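Alr1010 protein (Nostoc, PDB 3URG) probably binds calcium ions, as a member of the CcbP family of calcium-binding proteins. Local coordinates at residues 32-37 and 137-142; 57-62 and 130-135; 67-72 and 78-83; 98-103 and 118-123. All blocks are in the same frame, centred on the assembly; numbering follows the deposited sequence.

Contact 1. Residues 32-37 and 137-142; sequences HRIETE and LYWLAR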
loop_
_atom_site.group_PDB
_atom_site.type_symbol
_atom_site.label_atom_id
_atom_site.label_comp_id
_atom_site.label_asym_id
_atom_site.label_seq_id
_atom_site.Cartn_x
_atom_site.Cartn_y
_atom_site.Cartn_z
ATOM N N HIS A 32 13.372 6.508 -9.962
ATOM C CA HIS A 32 14.359 5.526 -10.424
ATOM C C HIS A 32 14.026 4.142 -9.882
ATOM O O HIS A 32 14.090 3.146 -10.599
ATOM C CB HIS A 32 15.768 5.922 -9.974
ATOM C CG HIS A 32 16.834 4.960 -10.397
ATOM N ND1 HIS A 32 17.252 4.841 -11.705
ATOM C CD2 HIS A 32 17.589 4.091 -9.681
ATOM C CE1 HIS A 32 18.206 3.930 -11.779
ATOM N NE2 HIS A 32 18.425 3.456 -10.565
ATOM N N ARG A 33 13.679 4.088 -8.603
ATOM C CA ARG A 33 13.411 2.814 -7.954
ATOM C C ARG A 33 12.148 2.180 -8.536
ATOM O O ARG A 33 12.104 0.974 -8.799
ATOM C CB ARG A 33 13.274 3.002 -6.442
ATOM C CG ARG A 33 12.944 1.726 -5.700
ATOM C CD ARG A 33 13.274 1.857 -4.211
ATOM N NE ARG A 33 12.604 2.994 -3.582
ATOM C CZ ARG A 33 13.249 4.035 -3.064
ATOM N NH1 ARG A 33 14.574 4.073 -3.105
ATOM N NH2 ARG A 33 12.575 5.033 -2.507
ATOM N N ILE A 34 11.116 2.991 -8.742
ATOM C CA ILE A 34 9.881 2.474 -9.327
ATOM C C ILE A 34 10.142 1.922 -10.727
ATOM O O ILE A 34 9.667 0.842 -11.084
ATOM C CB ILE A 34 8.797 3.555 -9.406
ATOM C CG1 ILE A 34 8.260 3.861 -8.001
ATOM C CG2 ILE A 34 7.663 3.106 -10.346
ATOM C CD1 ILE A 34 7.467 5.141 -7.929
ATOM N N GLU A 35 10.894 2.679 -11.519
ATOM C CA GLU A 35 11.228 2.274 -12.880
ATOM C C GLU A 35 12.001 0.951 -12.940
ATOM O O GLU A 35 11.677 0.066 -13.742
ATOM C CB GLU A 35 12.063 3.368 -13.560
ATOM C CG GLU A 35 12.684 2.921 -14.868
ATOM C CD GLU A 35 13.561 3.997 -15.498
ATOM O OE1 GLU A 35 14.678 3.664 -15.942
ATOM O OE2 GLU A 35 13.138 5.172 -15.534
ATOM N N THR A 36 13.024 0.818 -12.097
ATOM C CA THR A 36 14.000 -0.254 -12.265
ATOM C C THR A 36 13.716 -1.482 -11.414
ATOM O O THR A 36 14.190 -2.579 -11.727
ATOM C CB THR A 36 15.460 0.240 -12.001
ATOM O OG1 THR A 36 15.611 0.599 -10.624
ATOM C CG2 THR A 36 15.769 1.435 -12.852
ATOM N N GLU A 37 12.977 -1.286 -10.337
ATOM C CA GLU A 37 12.696 -2.336 -9.373
ATOM C C GLU A 37 11.260 -2.792 -9.472
ATOM O O GLU A 37 11.007 -3.924 -9.268
ATOM C CB GLU A 37 13.079 -1.928 -7.957
ATOM C CG GLU A 37 14.464 -1.373 -7.868
ATOM C CD GLU A 37 15.010 -1.344 -6.478
ATOM O OE1 GLU A 37 14.525 -2.103 -5.649
ATOM O OE2 GLU A 37 15.931 -0.562 -6.208
ATOM N N LEU A 137 2.573 5.531 -1.588
ATOM C CA LEU A 137 1.933 6.824 -1.348
ATOM C C LEU A 137 2.377 7.882 -2.370
ATOM O O LEU A 137 1.573 8.700 -2.832
ATOM C CB LEU A 137 2.221 7.300 0.080
ATOM C CG LEU A 137 1.596 6.401 1.151
ATOM C CD1 LEU A 137 1.952 6.862 2.570
ATOM C CD2 LEU A 137 0.088 6.360 0.955
ATOM N N TYR A 138 3.656 7.855 -2.732
ATOM C CA TYR A 138 4.171 8.773 -3.738
ATOM C C TYR A 138 3.534 8.538 -5.112
ATOM O O TYR A 138 3.114 9.478 -5.781
ATOM C CB TYR A 138 5.699 8.654 -3.829
ATOM C CG TYR A 138 6.289 9.365 -5.033
ATOM C CD1 TYR A 138 6.632 8.659 -6.180
ATOM C CD2 TYR A 138 6.531 10.739 -5.010
ATOM C CE1 TYR A 138 7.172 9.309 -7.294
ATOM C CE2 TYR A 138 7.079 11.390 -6.112
ATOM C CZ TYR A 138 7.392 10.671 -7.251
ATOM O OH TYR A 138 7.937 11.320 -8.348
ATOM N N TRP A 139 3.485 7.279 -5.532
ATOM C CA TRP A 139 2.852 6.903 -6.793
ATOM C C TRP A 139 1.428 7.473 -6.891
ATOM O O TRP A 139 1.040 8.042 -7.919
ATOM C CB TRP A 139 2.865 5.368 -6.906
ATOM C CG TRP A 139 2.051 4.746 -8.016
ATOM C CD1 TRP A 139 0.730 4.420 -7.972
ATOM C CD2 TRP A 139 2.532 4.306 -9.294
ATOM N NE1 TRP A 139 0.349 3.831 -9.159
ATOM C CE2 TRP A 139 1.440 3.744 -9.979
ATOM C CE3 TRP A 139 3.780 4.346 -9.932
ATOM C CZ2 TRP A 139 1.553 3.238 -11.273
ATOM C CZ3 TRP A 139 3.888 3.836 -11.209
ATOM C CH2 TRP A 139 2.784 3.291 -11.865
ATOM N N LEU A 140 0.661 7.344 -5.811
ATOM C CA LEU A 140 -0.728 7.822 -5.801
ATOM C C LEU A 140 -0.774 9.347 -5.830
ATOM O O LEU A 140 -1.530 9.941 -6.589
ATOM C CB LEU A 140 -1.448 7.305 -4.556
ATOM C CG LEU A 140 -1.682 5.794 -4.563
ATOM C CD1 LEU A 140 -2.244 5.316 -3.233
ATOM C CD2 LEU A 140 -2.610 5.421 -5.706
ATOM N N ALA A 141 0.063 9.969 -5.009
ATOM C CA ALA A 141 0.164 11.422 -4.958
ATOM C C ALA A 141 0.491 12.009 -6.334
ATOM O O ALA A 141 0.052 13.111 -6.673
ATOM C CB ALA A 141 1.221 11.829 -3.950
ATOM N N ARG A 142 1.270 11.282 -7.128
ATOM C CA ARG A 142 1.664 11.797 -8.432
ATOM C C ARG A 142 0.514 11.654 -9.420
ATOM O O ARG A 142 0.547 12.214 -10.520
ATOM C CB ARG A 142 2.932 11.089 -8.959
ATOM C CG ARG A 142 4.229 11.532 -8.292
ATOM C CD ARG A 142 4.629 12.937 -8.729
ATOM N NE ARG A 142 4.885 12.977 -10.164
ATOM C CZ ARG A 142 5.046 14.091 -10.861
ATOM N NH1 ARG A 142 4.983 15.270 -10.250
ATOM N NH2 ARG A 142 5.267 14.023 -12.169
#
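Ile34 reaches two aromatic side chains at once, Tyr138 and Trp139, and those three buried residues make the whole apolar contact. With chi1 at -72°, CG2 is turned anti to the backbone N and CG1 beside it, which aims the two branches at different rings. The CG1 branch carries CD1 to the edge of the Tyr138 ring, near its plane, with Ile34 CD1 to Tyr138 CD1 at 4.0 Å. The other branch meets the indole obliquely, Ile34 CG2 lying 3.9 Å from Trp139 CZ3. A branched aliphatic residue suits this place, since one side chain can serve two rings carried by consecutive residues of helix 127-141.

Helix 28-39 thus packs on helix 127-141 close to the latter's C-terminal end, within an aromatic cluster in which Trp52 and Tyr144 both meet Trp139 edge-to-face. Arg142 CG lies 3.4 Å above the plane of the Tyr138 ring, toward its rim. The Tyr138 hydroxyl is hydrogen-bonded to Glu31 and to the backbone N of Asp27, so a phenol fits where an apolar ring ends in a polar setting.

Around the helix from Ile34, His32 and Thr36 belong to the solvent side. There Thr36 OG1 donates to His32 O over 3.0 Å, coming 37° above the carbonyl plane, whereas Thr36 N reaches the same oxygen from the other face. Methyl CG2 of Thr36 sits against a face of the exposed imidazole.

Contact 2. Residues 57-62 and 130-135; sequences DDTLEF and QEAIAD. With NA (sodium ion), chain C.
Leu60 and Ile133 meet at about a right angle, the leucine methyl CD2 set against the methylene of the isoleucine, with Leu60 CD2 to Ile133 CG1 at 3.6 Å. Leu60 CG lies beside its own backbone N (chi1 -61°), and from there the CD2 branch extends toward helix 127-141, although the side chain sets out along the flank of the contact. That same methyl touches Ala132, 3.8 Å from Leu60 CD2 to Ala132 CB, so one branch fills the corner between two successive helix residues. The CB of Ala132 is directed toward residues 57-62 and takes a second methyl as well, with Thr59 CG2 to Ala132 CB at 3.7 Å. A small residue is apt here because the backbones come near each other, 6.4 Å between Thr59 CA and Ala132 CA. Thr59 divides its two branches by polarity: CG2 faces the alanine, and OG1 is hydrogen-bonded to the carbonyl of Tyr55 one helical turn earlier.

Leu60 is also where helix 45-59 gives way to an extended chain, and its carbonyl oxygen turns to the sodium ion. Asp57 O binds the ion at 2.5 Å and Leu60 O at 2.6 Å; three waters complete the modelled shell, one donating to Asp57 OD2, one donating to Asp58 O and one accepting from Phe62 N. This is a sodium site at a helix C-terminus, where the dipole's partial negative charge would probably favour a cation, and its oxygen ligands suit a hard ion.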
loop_
_atom_site.group_PDB
_atom_site.type_symbol
_atom_site.label_atom_id
_atom_site.label_comp_id
_atom_site.label_asym_id
_atom_site.label_seq_id
_atom_site.Cartn_x
_atom_site.Cartn_y
_atom_site.Cartn_z
ATOM N N ASP A 57 4.739 -7.006 -1.612
ATOM C CA ASP A 57 4.780 -8.290 -0.938
ATOM C C ASP A 57 6.202 -8.666 -0.583
ATOM O O ASP A 57 6.433 -9.290 0.433
ATOM C CB ASP A 57 4.192 -9.400 -1.798
ATOM C CG ASP A 57 3.820 -10.630 -0.980
ATOM O OD1 ASP A 57 3.731 -11.732 -1.564
ATOM O OD2 ASP A 57 3.612 -10.494 0.245
ATOM N N ASP A 58 7.148 -8.315 -1.442
ATOM C CA ASP A 58 8.547 -8.632 -1.199
ATOM C C ASP A 58 9.230 -7.700 -0.205
ATOM O O ASP A 58 10.118 -8.121 0.527
ATOM C CB ASP A 58 9.315 -8.574 -2.511
ATOM C CG ASP A 58 9.854 -9.916 -2.914
ATOM O OD1 ASP A 58 10.889 -10.329 -2.340
ATOM O OD2 ASP A 58 9.235 -10.558 -3.792
ATOM N N THR A 59 8.818 -6.437 -0.195
ATOM C CA THR A 59 9.569 -5.388 0.486
ATOM C C THR A 59 9.007 -5.020 1.871
ATOM O O THR A 59 9.761 -4.681 2.776
ATOM C CB THR A 59 9.648 -4.142 -0.401
ATOM O OG1 THR A 59 10.020 -4.540 -1.733
ATOM C CG2 THR A 59 10.670 -3.124 0.144
ATOM N N LEU A 60 7.689 -5.074 2.030
ATOM C CA LEU A 60 7.078 -4.832 3.336
ATOM C C LEU A 60 7.463 -5.988 4.250
ATOM O O LEU A 60 7.394 -7.121 3.845
ATOM C CB LEU A 60 5.556 -4.757 3.207
ATOM C CG LEU A 60 5.003 -3.649 2.313
ATOM C CD1 LEU A 60 3.474 -3.756 2.178
ATOM C CD2 LEU A 60 5.409 -2.277 2.850
ATOM N N GLU A 61 7.881 -5.721 5.478
ATOM C CA GLU A 61 8.215 -6.825 6.381
ATOM C C GLU A 61 7.053 -7.199 7.297
ATOM O O GLU A 61 6.844 -6.559 8.313
ATOM C CB GLU A 61 9.459 -6.487 7.204
ATOM C CG GLU A 61 10.751 -6.594 6.404
ATOM C CD GLU A 61 10.987 -8.002 5.866
ATOM O OE1 GLU A 61 10.717 -8.982 6.602
ATOM O OE2 GLU A 61 11.441 -8.128 4.707
ATOM N N PHE A 62 6.301 -8.236 6.935
ATOM C CA PHE A 62 5.141 -8.651 7.728
ATOM C C PHE A 62 5.539 -9.586 8.885
ATOM O O PHE A 62 6.460 -10.384 8.746
ATOM C CB PHE A 62 4.117 -9.374 6.853
ATOM C CG PHE A 62 3.669 -8.590 5.656
ATOM C CD1 PHE A 62 2.874 -7.466 5.803
ATOM C CD2 PHE A 62 4.004 -9.007 4.380
ATOM C CE1 PHE A 62 2.441 -6.754 4.692
ATOM C CE2 PHE A 62 3.576 -8.298 3.264
ATOM C CZ PHE A 62 2.799 -7.172 3.425
ATOM N N GLN A 130 8.991 1.099 5.646
ATOM C CA GLN A 130 8.622 2.504 5.550
ATOM C C GLN A 130 8.847 3.042 4.129
ATOM O O GLN A 130 8.007 3.755 3.581
ATOM C CB GLN A 130 9.439 3.307 6.556
ATOM C CG GLN A 130 9.499 4.794 6.291
ATOM C CD GLN A 130 10.742 5.430 6.897
ATOM O OE1 GLN A 130 10.725 5.883 8.044
ATOM N NE2 GLN A 130 11.833 5.456 6.129
ATOM N N GLU A 131 9.995 2.714 3.541
ATOM C CA GLU A 131 10.295 3.168 2.185
ATOM C C GLU A 131 9.267 2.683 1.154
ATOM O O GLU A 131 8.780 3.468 0.330
ATOM C CB GLU A 131 11.700 2.719 1.785
ATOM C CG GLU A 131 12.127 3.189 0.404
ATOM C CD GLU A 131 13.547 2.780 0.098
ATOM O OE1 GLU A 131 13.735 1.711 -0.517
ATOM O OE2 GLU A 131 14.474 3.524 0.488
ATOM N N ALA A 132 8.937 1.393 1.202
ATOM C CA ALA A 132 7.984 0.815 0.248
ATOM C C ALA A 132 6.605 1.444 0.402
ATOM O O ALA A 132 5.928 1.734 -0.573
ATOM C CB ALA A 132 7.900 -0.694 0.415
ATOM N N ILE A 133 6.175 1.658 1.634
ATOM C CA ILE A 133 4.908 2.352 1.830
ATOM C C ILE A 133 4.944 3.774 1.259
ATOM O O ILE A 133 4.004 4.198 0.582
ATOM C CB ILE A 133 4.507 2.394 3.315
ATOM C CG1 ILE A 133 4.181 0.980 3.808
ATOM C CG2 ILE A 133 3.284 3.285 3.496
ATOM C CD1 ILE A 133 3.884 0.917 5.320
ATOM N N ALA A 134 6.026 4.504 1.545
ATOM C CA ALA A 134 6.222 5.848 1.000
ATOM C C ALA A 134 6.251 5.873 -0.537
ATOM O O ALA A 134 5.785 6.833 -1.158
ATOM C CB ALA A 134 7.500 6.457 1.557
ATOM N N ASP A 135 6.812 4.833 -1.146
ATOM C CA ASP A 135 6.873 4.761 -2.611
ATOM C C ASP A 135 5.456 4.651 -3.161
ATOM O O ASP A 135 5.102 5.268 -4.180
ATOM C CB ASP A 135 7.680 3.542 -3.064
ATOM C CG ASP A 135 9.190 3.744 -2.969
ATOM O OD1 ASP A 135 9.906 2.722 -3.012
ATOM O OD2 ASP A 135 9.669 4.898 -2.852
HETATM NA NA NA C . 7.102 -9.486 2.867
HETATM O O HOH W 1 5.548 -11.768 2.155
HETATM O O HOH W 2 9.696 -10.248 2.365
HETATM O O HOH W 3 7.312 -10.635 5.361
#

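Contact 3. Residues 67-72 and 78-83; sequences KWKKKS and IEEKTV
Residues 67-72 and 78-83 pair as antiparallel strands of a beta hairpin, their short axes 4.5 Å apart at closest and 149° between their directions. Trp68 and Lys81 form a hydrogen-bonded pair, Trp68 N to Lys81 O 2.7 Å and nearly straight, with the return bond 2.8 Å from Lys81 N to Trp68 O. Lys70 and Glu79 form the next such pair, Lys70 N to Glu79 O being 2.9 Å, again with a return bond.

On the face of Lys67, Lys69 and Glu80, the glutamate lies between two lysines and meets their aliphatic parts. Its charge is near theirs without contact, 4.9 Å from Glu80 OE1 to Lys67 NZ and 4.8 Å from Glu80 OE2 to Lys69 NZ. Long flexible residues suit this exposed surface, where such spacing gives probably mild attraction. On the other face Lys70 and Glu79 run side by side, and Lys70 CB sits over the centre of the Trp68 ring, 3.8 Å above it. Val83 CG1 lies at the edge of that ring, and Val83 CG2 is 4.3 Å from Trp68 CB.

Strand 77-86 is the central strand of five; edge strand 120-122 runs beside the start of 67-72, and strand 99-104 beside the Val83 end of 78-83.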
loop_
_atom_site.group_PDB
_atom_site.type_symbol
_atom_site.label_atom_id
_atom_site.label_comp_id
_atom_site.label_asym_id
_atom_site.label_seq_id
_atom_site.Cartn_x
_atom_site.Cartn_y
_atom_site.Cartn_z
ATOM N N LYS A 67 -1.854 2.078 12.221
ATOM C CA LYS A 67 -3.144 2.701 12.487
ATOM C C LYS A 67 -3.909 2.678 11.179
ATOM O O LYS A 67 -3.452 3.239 10.180
ATOM C CB LYS A 67 -2.963 4.157 12.924
ATOM C CG LYS A 67 -2.186 4.377 14.208
ATOM C CD LYS A 67 -2.266 5.844 14.611
ATOM C CE LYS A 67 -0.917 6.392 15.057
ATOM N NZ LYS A 67 -0.483 5.846 16.373
ATOM N N TRP A 68 -5.066 2.023 11.187
ATOM C CA TRP A 68 -5.917 1.949 10.011
ATOM C C TRP A 68 -7.092 2.914 10.127
ATOM O O TRP A 68 -7.864 2.858 11.084
ATOM C CB TRP A 68 -6.431 0.523 9.829
ATOM C CG TRP A 68 -7.416 0.325 8.708
ATOM C CD1 TRP A 68 -7.468 1.000 7.509
ATOM C CD2 TRP A 68 -8.466 -0.647 8.662
ATOM N NE1 TRP A 68 -8.501 0.514 6.741
ATOM C CE2 TRP A 68 -9.122 -0.503 7.422
ATOM C CE3 TRP A 68 -8.917 -1.633 9.555
ATOM C CZ2 TRP A 68 -10.198 -1.300 7.048
ATOM C CZ3 TRP A 68 -9.986 -2.420 9.182
ATOM C CH2 TRP A 68 -10.621 -2.245 7.947
ATOM N N LYS A 69 -7.223 3.809 9.152
ATOM C CA LYS A 69 -8.390 4.677 9.117
ATOM C C LYS A 69 -9.510 3.961 8.394
ATOM O O LYS A 69 -9.561 3.939 7.160
ATOM C CB LYS A 69 -8.058 6.032 8.495
ATOM C CG LYS A 69 -7.655 7.029 9.553
ATOM C CD LYS A 69 -7.000 8.259 8.979
ATOM C CE LYS A 69 -6.677 9.264 10.080
ATOM N NZ LYS A 69 -5.990 10.467 9.534
ATOM N N LYS A 70 -10.377 3.336 9.185
ATOM C CA LYS A 70 -11.493 2.560 8.673
ATOM C C LYS A 70 -12.713 3.472 8.560
ATOM O O LYS A 70 -13.323 3.850 9.569
ATOM C CB LYS A 70 -11.767 1.363 9.588
ATOM C CG LYS A 70 -12.933 0.485 9.154
ATOM C CD LYS A 70 -13.042 -0.754 10.041
ATOM C CE LYS A 70 -14.488 -1.103 10.350
ATOM N NZ LYS A 70 -15.252 -1.561 9.159
ATOM N N LYS A 71 -13.051 3.834 7.325
ATOM C CA LYS A 71 -14.067 4.855 7.062
ATOM C C LYS A 71 -15.469 4.268 6.864
ATOM O O LYS A 71 -15.631 3.213 6.250
ATOM C CB LYS A 71 -13.675 5.659 5.819
ATOM C CG LYS A 71 -12.306 6.320 5.890
ATOM C CD LYS A 71 -11.956 6.955 4.540
ATOM C CE LYS A 71 -10.571 7.580 4.581
ATOM N NZ LYS A 71 -10.169 8.139 3.262
ATOM N N SER A 72 -16.486 4.956 7.373
ATOM C CA SER A 72 -17.868 4.569 7.073
ATOM C C SER A 72 -18.590 5.676 6.311
ATOM O O SER A 72 -19.076 6.644 6.906
ATOM C CB SER A 72 -18.641 4.215 8.343
ATOM O OG SER A 72 -20.027 4.118 8.059
ATOM N N ILE A 78 -15.381 7.787 11.128
ATOM C CA ILE A 78 -14.091 7.132 10.947
ATOM C C ILE A 78 -13.692 6.411 12.235
ATOM O O ILE A 78 -13.695 7.009 13.318
ATOM C CB ILE A 78 -13.001 8.154 10.577
ATOM C CG1 ILE A 78 -13.374 8.866 9.274
ATOM C CG2 ILE A 78 -11.637 7.473 10.441
ATOM C CD1 ILE A 78 -12.550 10.093 8.981
ATOM N N GLU A 79 -13.378 5.124 12.107
ATOM C CA GLU A 79 -12.781 4.348 13.197
ATOM C C GLU A 79 -11.300 4.132 12.937
ATOM O O GLU A 79 -10.918 3.362 12.049
ATOM C CB GLU A 79 -13.477 2.994 13.343
ATOM C CG GLU A 79 -13.005 2.163 14.542
ATOM C CD GLU A 79 -13.693 0.808 14.631
ATOM O OE1 GLU A 79 -14.556 0.520 13.770
ATOM O OE2 GLU A 79 -13.371 0.032 15.562
ATOM N N GLU A 80 -10.463 4.810 13.712
ATOM C CA GLU A 80 -9.026 4.594 13.623
ATOM C C GLU A 80 -8.630 3.371 14.452
ATOM O O GLU A 80 -8.560 3.439 15.678
ATOM C CB GLU A 80 -8.265 5.839 14.078
ATOM C CG GLU A 80 -6.754 5.714 13.960
ATOM C CD GLU A 80 -6.044 7.039 14.164
ATOM O OE1 GLU A 80 -5.021 7.068 14.883
ATOM O OE2 GLU A 80 -6.515 8.055 13.608
ATOM N N LYS A 81 -8.385 2.255 13.771
ATOM C CA LYS A 81 -8.122 0.982 14.435
ATOM C C LYS A 81 -6.621 0.696 14.507
ATOM O O LYS A 81 -5.876 1.019 13.581
ATOM C CB LYS A 81 -8.803 -0.171 13.684
ATOM C CG LYS A 81 -10.226 -0.523 14.119
ATOM C CD LYS A 81 -10.665 -1.840 13.482
ATOM C CE LYS A 81 -11.556 -2.664 14.422
ATOM N NZ LYS A 81 -10.905 -2.912 15.756
ATOM N N THR A 82 -6.187 0.068 15.595
ATOM C CA THR A 82 -4.790 -0.346 15.730
ATOM C C THR A 82 -4.683 -1.831 15.457
ATOM O O THR A 82 -5.244 -2.652 16.182
ATOM C CB THR A 82 -4.210 -0.004 17.118
ATOM O OG1 THR A 82 -4.058 1.415 17.227
ATOM C CG2 THR A 82 -2.840 -0.661 17.293
ATOM N N VAL A 83 -3.961 -2.189 14.403
ATOM C CA VAL A 83 -4.045 -3.551 13.899
ATOM C C VAL A 83 -2.680 -4.106 13.589
ATOM O O VAL A 83 -1.715 -3.357 13.494
ATOM C CB VAL A 83 -4.894 -3.615 12.615
ATOM C CG1 VAL A 83 -6.293 -3.063 12.880
ATOM C CG2 VAL A 83 -4.226 -2.831 11.476
#

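Contact 4. Residues 98-103 and 118-123; sequences MYVEVA and SDIEAI
The interior of the curled antiparallel sheet is where Val100 and Val102 of strand 99-104 meet Ile120 of strand 120-122. These strands are not neighbours in the sheet: strands 77-86 and 64-72 come between them, yet the alpha carbons of Val100 and Ile120 approach to 9.2 Å, which indicates that the sheet is strongly curved and brings its members face to face across an apolar core. The two valines, two residues apart on one strand, put their side chains on the same face, and Ile120 points toward them.

Ile120 divides its contact along its longer branch. Its methylene faces the first valine, with Ile120 CG1 to Val100 CG2 at 4.3 Å, and its terminal methyl serves the second, with Ile120 CD1 to Val102 CG1 also at 4.3 Å. A chi2 of -63° folds CD1 out of a straight chain and brings it to Val102. Beta-branched residues suit extended strands, and here they meet through a few methyl and methylene groups, in a light contact. Trp68 packs beside them, touching both Val102 and Ile120, while Val85 and Met88 lie beside Val100.

At the end of the pair of segments the chemistry changes. A water donates to Met98 O at 3.0 Å and accepts from Ser118 N at 3.1 Å, tying the two backbones together. With no direct hydrogen bond between the segments, association rests on dispersion and the hydrophobic effect, supplemented by this one bridging water.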
loop_
_atom_site.group_PDB
_atom_site.type_symbol
_atom_site.label_atom_id
_atom_site.label_comp_id
_atom_site.label_asym_id
_atom_site.label_seq_id
_atom_site.Cartn_x
_atom_site.Cartn_y
_atom_site.Cartn_z
ATOM N N MET A 98 -3.918 -1.316 -4.032
ATOM C CA MET A 98 -3.121 -2.255 -3.247
ATOM C C MET A 98 -3.753 -2.465 -1.869
ATOM O O MET A 98 -3.816 -1.530 -1.074
ATOM C CB MET A 98 -1.680 -1.743 -3.098
ATOM C CG MET A 98 -0.926 -1.680 -4.452
ATOM S SD MET A 98 -0.527 -3.356 -5.031
ATOM C CE MET A 98 -1.598 -3.574 -6.446
ATOM N N TYR A 99 -4.214 -3.687 -1.600
ATOM C CA TYR A 99 -4.876 -4.006 -0.338
ATOM C C TYR A 99 -3.997 -4.910 0.503
ATOM O O TYR A 99 -3.262 -5.742 -0.024
ATOM C CB TYR A 99 -6.230 -4.697 -0.575
ATOM C CG TYR A 99 -7.271 -3.806 -1.211
ATOM C CD1 TYR A 99 -8.139 -3.051 -0.435
ATOM C CD2 TYR A 99 -7.383 -3.722 -2.591
ATOM C CE1 TYR A 99 -9.089 -2.225 -1.016
ATOM C CE2 TYR A 99 -8.329 -2.902 -3.184
ATOM C CZ TYR A 99 -9.178 -2.154 -2.390
ATOM O OH TYR A 99 -10.120 -1.343 -2.976
ATOM N N VAL A 100 -4.069 -4.732 1.815
ATOM C CA VAL A 100 -3.390 -5.621 2.725
ATOM C C VAL A 100 -4.413 -6.221 3.669
ATOM O O VAL A 100 -5.498 -5.672 3.876
ATOM C CB VAL A 100 -2.324 -4.894 3.545
ATOM C CG1 VAL A 100 -1.135 -4.465 2.640
ATOM C CG2 VAL A 100 -2.936 -3.697 4.265
ATOM N N GLU A 101 -4.068 -7.357 4.242
ATOM C CA GLU A 101 -4.903 -7.935 5.268
ATOM C C GLU A 101 -4.425 -7.504 6.641
ATOM O O GLU A 101 -3.229 -7.550 6.919
ATOM C CB GLU A 101 -4.853 -9.441 5.194
ATOM C CG GLU A 101 -5.078 -10.053 6.541
ATOM C CD GLU A 101 -5.163 -11.532 6.449
ATOM O OE1 GLU A 101 -5.413 -12.191 7.482
ATOM O OE2 GLU A 101 -4.974 -12.029 5.323
ATOM N N VAL A 102 -5.368 -7.110 7.501
ATOM C CA VAL A 102 -5.055 -6.620 8.848
ATOM C C VAL A 102 -5.922 -7.324 9.883
ATOM O O VAL A 102 -7.034 -7.749 9.573
ATOM C CB VAL A 102 -5.261 -5.088 8.967
ATOM C CG1 VAL A 102 -4.546 -4.364 7.795
ATOM C CG2 VAL A 102 -6.738 -4.722 8.977
ATOM N N ALA A 103 -5.413 -7.462 11.106
ATOM C CA ALA A 103 -6.166 -8.149 12.156
ATOM C C ALA A 103 -6.188 -7.325 13.424
ATOM O O ALA A 103 -5.172 -6.760 13.816
ATOM C CB ALA A 103 -5.568 -9.528 12.439
ATOM N N SER A 118 -3.087 2.533 1.444
ATOM C CA SER A 118 -3.062 3.993 1.506
ATOM C C SER A 118 -3.778 4.540 2.742
ATOM O O SER A 118 -3.682 5.736 3.040
ATOM C CB SER A 118 -3.696 4.591 0.240
ATOM O OG SER A 118 -5.072 4.258 0.167
ATOM N N ASP A 119 -4.502 3.669 3.445
ATOM C CA ASP A 119 -5.190 4.039 4.694
ATOM C C ASP A 119 -4.464 3.570 5.958
ATOM O O ASP A 119 -5.003 3.662 7.075
ATOM C CB ASP A 119 -6.611 3.482 4.709
ATOM C CG ASP A 119 -7.552 4.240 3.783
ATOM O OD1 ASP A 119 -7.319 5.444 3.567
ATOM O OD2 ASP A 119 -8.537 3.631 3.304
ATOM N N ILE A 120 -3.239 3.087 5.784
ATOM C CA ILE A 120 -2.452 2.553 6.887
ATOM C C ILE A 120 -1.285 3.473 7.238
ATOM O O ILE A 120 -0.485 3.841 6.377
ATOM C CB ILE A 120 -1.855 1.176 6.546
ATOM C CG1 ILE A 120 -2.947 0.141 6.303
ATOM C CG2 ILE A 120 -0.879 0.723 7.660
ATOM C CD1 ILE A 120 -3.806 -0.128 7.509
ATOM N N GLU A 121 -1.174 3.818 8.513
ATOM C CA GLU A 121 -0.026 4.566 8.995
ATOM C C GLU A 121 0.796 3.595 9.842
ATOM O O GLU A 121 0.378 3.218 10.931
ATOM C CB GLU A 121 -0.501 5.759 9.829
ATOM C CG GLU A 121 0.572 6.793 10.124
ATOM C CD GLU A 121 0.080 7.907 11.045
ATOM O OE1 GLU A 121 -0.418 7.601 12.155
ATOM O OE2 GLU A 121 0.201 9.090 10.659
ATOM N N ALA A 122 1.944 3.170 9.326
ATOM C CA ALA A 122 2.779 2.177 9.994
ATOM C C ALA A 122 3.392 2.714 11.284
ATOM O O ALA A 122 3.736 3.889 11.378
ATOM C CB ALA A 122 3.862 1.696 9.062
ATOM N N ILE A 123 3.544 1.842 12.273
ATOM C CA ILE A 123 4.099 2.245 13.569
ATOM C C ILE A 123 5.480 1.645 13.815
ATOM O O ILE A 123 5.641 0.427 13.843
ATOM C CB ILE A 123 3.150 1.862 14.720
ATOM C CG1 ILE A 123 1.771 2.473 14.482
ATOM C CG2 ILE A 123 3.709 2.339 16.065
ATOM C CD1 ILE A 123 0.731 1.968 15.436
HETATM O O HOH W 4 -3.763 1.463 -1.373
#

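All four contacts belong to the calcium-binding CcbP-family region of one chain. Contacts 1 and 2, with centres 12 Å apart, share helix 127-141, which receives helix 28-39 at the former and the end of helix 45-59 at the latter; the salt bridge from Arg33 to Asp135 connects them. Contacts 3 and 4, their centres 10 Å apart, lie in the same antiparallel sheet, joined by a probable hydrogen bond from Lys67 N to Glu121 O, and follow one another along the chain, both between the two halves of contacts 1 and 2. Contact 3 stands about 25 Å from contact 1, centre to centre. Helix 127-141 thus packs on the two other helices and, through Leu140 on Ser118 and Ile133 on Ala122, on the strand 120-122 side of the sheet.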